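Local structure of putative leucoanthocyanidin reductase 1 (Vitis vinifera, 3I6I) at residues Gly121-Val124 against Asn125-Asp128; Gly133-Met136 against Tyr137-Lys140; Val209-Val212 against Arg213-Asn216. The protein probably catalyses the NADPH-dependent reduction of leucoanthocyanidins in flavonoid synthesis, using a Rossmann-fold nucleotide-binding domain. All blocks are in the same frame, centred on the assembly; numbering follows the deposited sequence.

Contact 1 of 3, residues Gly121-Val124 against Asn125-Asp128; sequences GHDV and NRAD. With ACY (acetic acid), chain C.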
loop_
_atom_site.group_PDB
_atom_site.type_symbol
_atom_site.label_atom_id
_atom_site.label_comp_id
_atom_site.label_asym_id
_atom_site.label_seq_id
_atom_site.Cartn_x
_atom_site.Cartn_y
_atom_site.Cartn_z
ATOM N N GLY A 121 -0.653 -3.278 -2.004
ATOM C CA GLY A 121 -0.666 -4.549 -1.273
ATOM C C GLY A 121 -0.319 -5.706 -2.196
ATOM O O GLY A 121 0.808 -5.781 -2.708
ATOM N N HIS A 122 -1.281 -6.602 -2.436
ATOM C CA HIS A 122 -1.017 -7.816 -3.231
ATOM C C HIS A 122 -1.274 -7.617 -4.701
ATOM O O HIS A 122 -1.759 -6.540 -5.157
ATOM C CB HIS A 122 -1.855 -8.990 -2.693
ATOM C CG HIS A 122 -1.688 -9.198 -1.232
ATOM N ND1 HIS A 122 -2.672 -9.750 -0.433
ATOM C CD2 HIS A 122 -0.639 -8.929 -0.409
ATOM C CE1 HIS A 122 -2.231 -9.811 0.815
ATOM N NE2 HIS A 122 -1.003 -9.312 0.854
ATOM N N ASP A 123 -0.984 -8.647 -5.490
ATOM C CA ASP A 123 -1.310 -8.530 -6.933
ATOM C C ASP A 123 -2.757 -8.970 -7.081
ATOM O O ASP A 123 -3.060 -10.157 -6.987
ATOM C CB ASP A 123 -0.386 -9.423 -7.767
ATOM C CG ASP A 123 -0.703 -9.353 -9.259
ATOM O OD1 ASP A 123 -1.852 -9.044 -9.633
ATOM O OD2 ASP A 123 0.204 -9.584 -10.073
ATOM N N VAL A 124 -3.663 -8.002 -7.205
ATOM C CA VAL A 124 -5.079 -8.309 -7.150
ATOM C C VAL A 124 -5.542 -9.183 -8.312
ATOM O O VAL A 124 -6.598 -9.830 -8.246
ATOM C CB VAL A 124 -5.927 -7.017 -7.075
ATOM C CG1 VAL A 124 -5.459 -6.150 -5.899
ATOM C CG2 VAL A 124 -5.864 -6.234 -8.384
ATOM N N ASN A 125 -4.761 -9.192 -9.400
ATOM C CA ASN A 125 -5.042 -10.105 -10.498
ATOM C C ASN A 125 -4.583 -11.536 -10.365
ATOM O O ASN A 125 -5.062 -12.386 -11.110
ATOM C CB ASN A 125 -4.635 -9.495 -11.871
ATOM C CG ASN A 125 -5.771 -8.663 -12.482
ATOM O OD1 ASN A 125 -5.548 -7.661 -13.169
ATOM N ND2 ASN A 125 -7.003 -9.082 -12.214
ATOM N N ARG A 126 -3.720 -11.846 -9.400
ATOM C CA ARG A 126 -3.302 -13.184 -9.134
ATOM C C ARG A 126 -3.935 -13.762 -7.868
ATOM O O ARG A 126 -4.164 -14.950 -7.776
ATOM C CB ARG A 126 -1.794 -13.234 -8.944
ATOM C CG ARG A 126 -1.050 -12.988 -10.238
ATOM C CD ARG A 126 0.408 -13.118 -10.039
ATOM N NE ARG A 126 1.126 -13.354 -11.292
ATOM C CZ ARG A 126 1.794 -12.423 -11.952
ATOM N NH1 ARG A 126 1.849 -11.171 -11.502
ATOM N NH2 ARG A 126 2.451 -12.762 -13.058
ATOM N N ALA A 127 -4.130 -12.910 -6.880
ATOM C CA ALA A 127 -4.593 -13.371 -5.531
ATOM C C ALA A 127 -6.100 -13.598 -5.554
ATOM O O ALA A 127 -6.831 -12.837 -6.190
ATOM C CB ALA A 127 -4.249 -12.333 -4.486
ATOM N N ASP A 128 -6.556 -14.569 -4.765
ATOM C CA ASP A 128 -7.951 -14.975 -4.738
ATOM C C ASP A 128 -8.416 -15.111 -3.260
ATOM O O ASP A 128 -8.745 -16.226 -2.806
ATOM C CB ASP A 128 -8.052 -16.295 -5.512
ATOM C CG ASP A 128 -9.443 -16.854 -5.588
ATOM O OD1 ASP A 128 -10.413 -16.068 -5.627
ATOM O OD2 ASP A 128 -9.564 -18.111 -5.587
HETATM C C ACY C . -3.972 -5.762 0.237
HETATM O O ACY C . -4.124 -4.563 0.569
HETATM O OXT ACY C . -3.905 -6.164 -0.959
HETATM C CH3 ACY C . -3.842 -6.750 1.370
#
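Asp123 O receives both Arg126 N and Ala127 N, which closes a type I beta turn and extends it by one residue; Val124 and Asn125 at its corner have helix-like backbone angles. This turn belongs to the loop between strand 114-116 and helix 133-149 of the Rossmann fold. The two donors reach Asp123 O differently: Ala127 N (3.0 Å) lies almost in line with the C=O bond, whereas Arg126 N (3.0 Å) stands above the carbonyl plane. An Asx turn is overlaid, Asn125 N giving Asp123 OD1 a weak bond of 2.9 Å. With CG anti to the backbone N (chi1 179°), the Asp123 carboxylate lies on the side of the chain that follows, and its other oxygen, OD2, forms a salt bridge to Arg126 NH1 at 2.7 Å. Carboxylate and guanidinium planes stand 90° apart, consistent with a single oxygen-to-nitrogen bond rather than a paired grip. Further out, Asp292 holds Arg126 NH2 in a second salt bridge, and Arg141 of helix 133-149 bonds Val124 O. On the pocket side, His122 N donates to OXT of a bound acetate, and the acetate CH3 rests over one face of the imidazole, 3.5 Å from CE1 of His122.

Contact 2 of 3, residues Gly133-Met136 against Tyr137-Lys140; sequences GLNM and YREK. With NDP (NADPH dihydro-nicotinamide-adenine-dinucleotide phosphate), chain B; ACY (acetic acid), chain C.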
loop_
_atom_site.group_PDB
_atom_site.type_symbol
_atom_site.label_atom_id
_atom_site.label_comp_id
_atom_site.label_asym_id
_atom_site.label_seq_id
_atom_site.Cartn_x
_atom_site.Cartn_y
_atom_site.Cartn_z
ATOM N N GLY A 133 -12.664 -9.788 1.484
ATOM C CA GLY A 133 -11.433 -9.332 0.846
ATOM C C GLY A 133 -11.627 -9.315 -0.670
ATOM O O GLY A 133 -11.211 -8.362 -1.348
ATOM N N LEU A 134 -12.300 -10.361 -1.176
ATOM C CA LEU A 134 -12.500 -10.523 -2.617
ATOM C C LEU A 134 -13.239 -9.347 -3.224
ATOM O O LEU A 134 -12.913 -8.946 -4.344
ATOM C CB LEU A 134 -13.216 -11.830 -2.957
ATOM C CG LEU A 134 -13.274 -12.301 -4.426
ATOM C CD1 LEU A 134 -11.887 -12.359 -5.129
ATOM C CD2 LEU A 134 -14.019 -13.641 -4.555
ATOM N N ASN A 135 -14.235 -8.826 -2.516
ATOM C CA ASN A 135 -14.983 -7.657 -3.038
ATOM C C ASN A 135 -14.101 -6.462 -3.248
ATOM O O ASN A 135 -14.188 -5.811 -4.281
ATOM C CB ASN A 135 -16.135 -7.303 -2.112
ATOM C CG ASN A 135 -17.104 -6.334 -2.760
ATOM O OD1 ASN A 135 -17.741 -6.668 -3.746
ATOM N ND2 ASN A 135 -17.134 -5.120 -2.273
ATOM N N MET A 136 -13.196 -6.204 -2.295
ATOM C CA MET A 136 -12.235 -5.162 -2.450
ATOM C C MET A 136 -11.349 -5.372 -3.678
ATOM O O MET A 136 -11.107 -4.422 -4.418
ATOM C CB MET A 136 -11.342 -5.017 -1.209
ATOM C CG MET A 136 -10.503 -3.753 -1.293
ATOM S SD MET A 136 -9.500 -3.442 0.163
ATOM C CE MET A 136 -10.709 -3.463 1.464
ATOM N N TYR A 137 -10.898 -6.613 -3.901
ATOM C CA TYR A 137 -10.103 -6.924 -5.068
ATOM C C TYR A 137 -10.918 -6.809 -6.361
ATOM O O TYR A 137 -10.361 -6.309 -7.358
ATOM C CB TYR A 137 -9.448 -8.290 -4.949
ATOM C CG TYR A 137 -8.219 -8.285 -4.066
ATOM C CD1 TYR A 137 -7.909 -7.197 -3.244
ATOM C CD2 TYR A 137 -7.360 -9.374 -4.073
ATOM C CE1 TYR A 137 -6.795 -7.207 -2.422
ATOM C CE2 TYR A 137 -6.254 -9.394 -3.262
ATOM C CZ TYR A 137 -5.951 -8.318 -2.461
ATOM O OH TYR A 137 -4.841 -8.372 -1.634
ATOM N N ARG A 138 -12.202 -7.187 -6.341
ATOM C CA ARG A 138 -13.099 -6.893 -7.464
ATOM C C ARG A 138 -13.119 -5.425 -7.832
ATOM O O ARG A 138 -13.075 -5.104 -9.030
ATOM C CB ARG A 138 -14.513 -7.404 -7.267
ATOM C CG ARG A 138 -14.694 -8.884 -7.410
ATOM C CD ARG A 138 -16.209 -9.212 -7.569
ATOM N NE ARG A 138 -16.869 -8.977 -6.305
ATOM C CZ ARG A 138 -16.986 -9.851 -5.309
ATOM N NH1 ARG A 138 -16.572 -11.091 -5.420
ATOM N NH2 ARG A 138 -17.573 -9.470 -4.183
ATOM N N GLU A 139 -13.191 -4.537 -6.834
ATOM C CA GLU A 139 -13.184 -3.089 -7.080
ATOM C C GLU A 139 -11.827 -2.629 -7.643
ATOM O O GLU A 139 -11.793 -1.837 -8.587
ATOM C CB GLU A 139 -13.519 -2.350 -5.810
ATOM C CG GLU A 139 -14.978 -2.611 -5.392
ATOM C CD GLU A 139 -15.427 -1.823 -4.188
ATOM O OE1 GLU A 139 -14.604 -1.105 -3.558
ATOM O OE2 GLU A 139 -16.631 -1.923 -3.870
ATOM N N LYS A 140 -10.722 -3.127 -7.067
ATOM C CA LYS A 140 -9.391 -2.783 -7.581
ATOM C C LYS A 140 -9.173 -3.278 -9.018
ATOM O O LYS A 140 -8.586 -2.560 -9.856
ATOM C CB LYS A 140 -8.306 -3.247 -6.617
ATOM C CG LYS A 140 -8.298 -2.482 -5.287
ATOM C CD LYS A 140 -7.090 -2.818 -4.422
ATOM C CE LYS A 140 -7.099 -1.988 -3.132
ATOM N NZ LYS A 140 -5.741 -2.000 -2.483
HETATM P PA NDP B . -6.582 5.684 4.668
HETATM O O1A NDP B . -8.031 5.489 5.044
HETATM O O2A NDP B . -5.473 5.715 5.878
HETATM O O5B NDP B . -6.282 7.013 3.812
HETATM C C5B NDP B . -7.095 7.338 2.728
HETATM C C4B NDP B . -6.800 8.696 2.218
HETATM O O4B NDP B . -7.720 8.805 1.064
HETATM C C3B NDP B . -7.208 9.808 3.217
HETATM O O3B NDP B . -6.328 10.960 3.124
HETATM C C2B NDP B . -8.613 10.189 2.754
HETATM O O2B NDP B . -8.889 11.546 3.104
HETATM C C1B NDP B . -8.423 10.093 1.243
HETATM N N9A NDP B . -9.645 10.018 0.443
HETATM C C8A NDP B . -10.572 9.064 0.531
HETATM N N7A NDP B . -11.525 9.301 -0.374
HETATM C C5A NDP B . -11.194 10.403 -1.054
HETATM C C6A NDP B . -11.799 11.114 -2.092
HETATM N N6A NDP B . -12.951 10.696 -2.620
HETATM N N1A NDP B . -11.194 12.224 -2.559
HETATM C C2A NDP B . -10.031 12.625 -2.050
HETATM N N3A NDP B . -9.411 11.963 -1.064
HETATM C C4A NDP B . -9.989 10.856 -0.546
HETATM O O3 NDP B . -6.172 4.484 3.692
HETATM P PN NDP B . -4.931 3.423 3.789
HETATM O O1N NDP B . -3.555 3.965 3.872
HETATM O O2N NDP B . -5.405 2.406 4.893
HETATM O O5D NDP B . -5.218 2.619 2.383
HETATM C C5D NDP B . -4.643 3.092 1.156
HETATM C C4D NDP B . -4.442 1.926 0.230
HETATM O O4D NDP B . -3.371 1.168 0.857
HETATM C C3D NDP B . -5.621 0.995 0.088
HETATM O O3D NDP B . -5.626 0.473 -1.237
HETATM C C2D NDP B . -5.271 -0.126 1.049
HETATM O O2D NDP B . -5.813 -1.324 0.529
HETATM C C1D NDP B . -3.749 -0.198 0.954
HETATM N N1N NDP B . -3.032 -0.595 2.219
HETATM C C2N NDP B . -1.952 -1.510 2.202
HETATM C C3N NDP B . -1.574 -2.121 3.323
HETATM C C7N NDP B . -0.377 -3.091 3.297
HETATM O O7N NDP B . 0.266 -3.276 2.258
HETATM N N7N NDP B . -0.039 -3.636 4.454
HETATM C C4N NDP B . -2.331 -1.840 4.631
HETATM C C5N NDP B . -3.017 -0.479 4.586
HETATM C C6N NDP B . -3.276 0.112 3.427
HETATM P P2B NDP B . -10.077 11.845 4.251
HETATM O O1X NDP B . -9.615 11.365 5.580
HETATM O O2X NDP B . -10.334 13.407 4.105
HETATM O O3X NDP B . -11.371 11.081 3.754
HETATM C C ACY C . -3.972 -5.762 0.237
HETATM O O ACY C . -4.124 -4.563 0.569
HETATM O OXT ACY C . -3.905 -6.164 -0.959
HETATM C CH3 ACY C . -3.842 -6.750 1.370
#
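Arg138 NH2 donates to Asn135 OD1 at 2.8 Å, one turn back along helix 133-149. The nitrogen lies in the plane of the amide, on a lone pair of OD1, while the amide and guanidinium planes are turned 59° apart. A bend in the Arg138 chain (chi3 -71°) folds the guanidinium back over the helix, with one face over Leu134 O and with Arg138 NH1 3.7 Å from both Leu134 CG and Leu134 CD2. NH1 also forms a salt bridge with Glu131, the strongest polar partner of this arginine. Replacing Asn135 by a leucine would remove OD1 and probably leave Arg138 NH2 without this acceptor and the guanidinium less firmly fixed over the helix. Regular i to i+4 backbone bonds run through the segment; Lys140 N to Met136 O, for instance, measures 3.0 Å. The extended Lys140 chain carries NZ to the nicotinamide ribose of NADPH, where it donates to O3D (2.8 Å) and O2D (3.1 Å). Classical short-chain dehydrogenases grip the ribose with the lysine of a Tyr-x-x-x-Lys motif; here Met136 occupies the tyrosine position. Met136 and Tyr137 pack against helix 266-277, both meeting Phe272, while Lys140 faces the loop that follows strand 114-116.

Contact 3 of 3, residues Val209-Val212 against Arg213-Asn216; sequences VDDV and RTLN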
loop_
_atom_site.group_PDB
_atom_site.type_symbol
_atom_site.label_atom_id
_atom_site.label_comp_id
_atom_site.label_asym_id
_atom_site.label_seq_id
_atom_site.Cartn_x
_atom_site.Cartn_y
_atom_site.Cartn_z
ATOM N N VAL A 209 7.775 6.301 -10.511
ATOM C CA VAL A 209 6.701 7.055 -11.219
ATOM C C VAL A 209 7.118 7.503 -12.609
ATOM O O VAL A 209 6.261 7.746 -13.489
ATOM C CB VAL A 209 6.134 8.262 -10.420
ATOM C CG1 VAL A 209 5.439 7.755 -9.092
ATOM C CG2 VAL A 209 7.250 9.319 -10.105
ATOM N N ASP A 210 8.418 7.630 -12.802
ATOM C CA ASP A 210 8.980 8.049 -14.106
ATOM C C ASP A 210 10.113 7.173 -14.642
ATOM O O ASP A 210 10.851 7.575 -15.537
ATOM C CB ASP A 210 9.350 9.550 -14.062
ATOM C CG ASP A 210 10.338 9.913 -12.950
ATOM O OD1 ASP A 210 10.859 9.019 -12.217
ATOM O OD2 ASP A 210 10.552 11.147 -12.784
ATOM N N ASP A 211 10.180 5.954 -14.125
ATOM C CA ASP A 211 11.144 4.930 -14.551
ATOM C C ASP A 211 10.603 4.308 -15.821
ATOM O O ASP A 211 9.466 3.864 -15.860
ATOM C CB ASP A 211 11.307 3.898 -13.426
ATOM C CG ASP A 211 12.501 3.025 -13.563
ATOM O OD1 ASP A 211 12.871 2.603 -14.690
ATOM O OD2 ASP A 211 13.120 2.735 -12.492
ATOM N N VAL A 212 11.404 4.290 -16.883
ATOM C CA VAL A 212 10.948 3.606 -18.111
ATOM C C VAL A 212 10.599 2.127 -17.875
ATOM O O VAL A 212 9.771 1.529 -18.568
ATOM C CB VAL A 212 11.977 3.727 -19.242
ATOM C CG1 VAL A 212 13.231 2.783 -18.950
ATOM C CG2 VAL A 212 11.311 3.383 -20.576
ATOM N N ARG A 213 11.230 1.512 -16.874
ATOM C CA ARG A 213 11.118 0.111 -16.670
ATOM C C ARG A 213 9.848 -0.300 -15.905
ATOM O O ARG A 213 9.549 -1.489 -15.809
ATOM C CB ARG A 213 12.325 -0.402 -15.856
ATOM C CG ARG A 213 13.665 -0.127 -16.568
ATOM C CD ARG A 213 14.838 -0.501 -15.662
ATOM N NE ARG A 213 14.888 0.439 -14.544
ATOM C CZ ARG A 213 15.545 0.243 -13.409
ATOM N NH1 ARG A 213 16.301 -0.846 -13.235
ATOM N NH2 ARG A 213 15.462 1.166 -12.467
ATOM N N THR A 214 9.149 0.679 -15.365
ATOM C CA THR A 214 7.904 0.403 -14.604
ATOM C C THR A 214 6.644 0.834 -15.347
ATOM O O THR A 214 5.522 0.708 -14.854
ATOM C CB THR A 214 7.945 1.108 -13.289
ATOM O OG1 THR A 214 8.033 2.525 -13.493
ATOM C CG2 THR A 214 9.111 0.544 -12.456
ATOM N N LEU A 215 6.829 1.299 -16.569
ATOM C CA LEU A 215 5.699 1.729 -17.376
ATOM C C LEU A 215 4.777 0.583 -17.760
ATOM O O LEU A 215 5.178 -0.384 -18.415
ATOM C CB LEU A 215 6.223 2.422 -18.628
ATOM C CG LEU A 215 5.201 2.824 -19.673
ATOM C CD1 LEU A 215 4.207 3.837 -19.081
ATOM C CD2 LEU A 215 5.952 3.386 -20.919
ATOM N N ASN A 216 3.494 0.708 -17.400
ATOM C CA ASN A 216 2.518 -0.311 -17.685
ATOM C C ASN A 216 2.883 -1.686 -17.080
ATOM O O ASN A 216 2.560 -2.756 -17.631
ATOM C CB ASN A 216 2.247 -0.366 -19.178
ATOM C CG ASN A 216 1.774 0.954 -19.730
ATOM O OD1 ASN A 216 1.203 1.780 -19.020
ATOM N ND2 ASN A 216 1.976 1.156 -21.018
HETATM O O HOH W 1 8.423 -0.790 -19.458
#
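Asp211 and Arg213 form a side-on salt bridge within an Asx turn laid over a type I beta turn, in the loop joining helix 198-208 to strand 217-220. Each carboxylate oxygen of Asp211 offers its syn lone pair: OD1 to Arg213 NE at 3.0 Å, OD2 to Arg213 NH2 at 2.8 Å. The two planes lie only 28° apart, which lets two nitrogens engage two oxygens at once. Asp211 OD1 is gripped a second time, from its anti side but tilted out of the carboxylate plane, by Arg213 N (2.9 Å, N-H...O 162°); this bond makes the Asx turn, and it ties the arginine backbone to the acid that holds its side chain. The beta turn is closed by Thr214 N, which approaches Asp211 O (3.2 Å) from above the carbonyl plane. Beyond the turn, Tyr299 OH bonds Asp211 OD2 and Leu298 O takes Arg213 NH1, so both partners of the salt bridge are also tied to the region around helix 295-298. The hydroxyl of Thr214 is bonded to Thr208 O at the end of helix 198-208. Val212, at the corner, is exposed; its CG1 sits between the backbone N and the carbonyl carbon (chi1 73°), which brings it against the arginine chain, 3.8 Å from Arg213 CG.

Contacts 1 and 2 are neighbours, their centres 9 Å apart, and they touch directly: Val124 CG1 lies 3.8 Å from Tyr137 CD1, and Ala127 CB is 3.8 Å from Tyr137 CE2. Both also reach the same acetate oxygen, OXT, contact 1 through a backbone N-H and contact 2 through the Tyr137 hydroxyl. That acetate, probably from the crystallisation liquor, lies beside the cofactor, its atom O 3.7 Å from O2D of NADPH; it may mark space near the nicotinamide that a substrate could use. Contact 3 stands apart, its centre about 20 Å from that of contact 1 and 25 Å from that of contact 2, and touches neither.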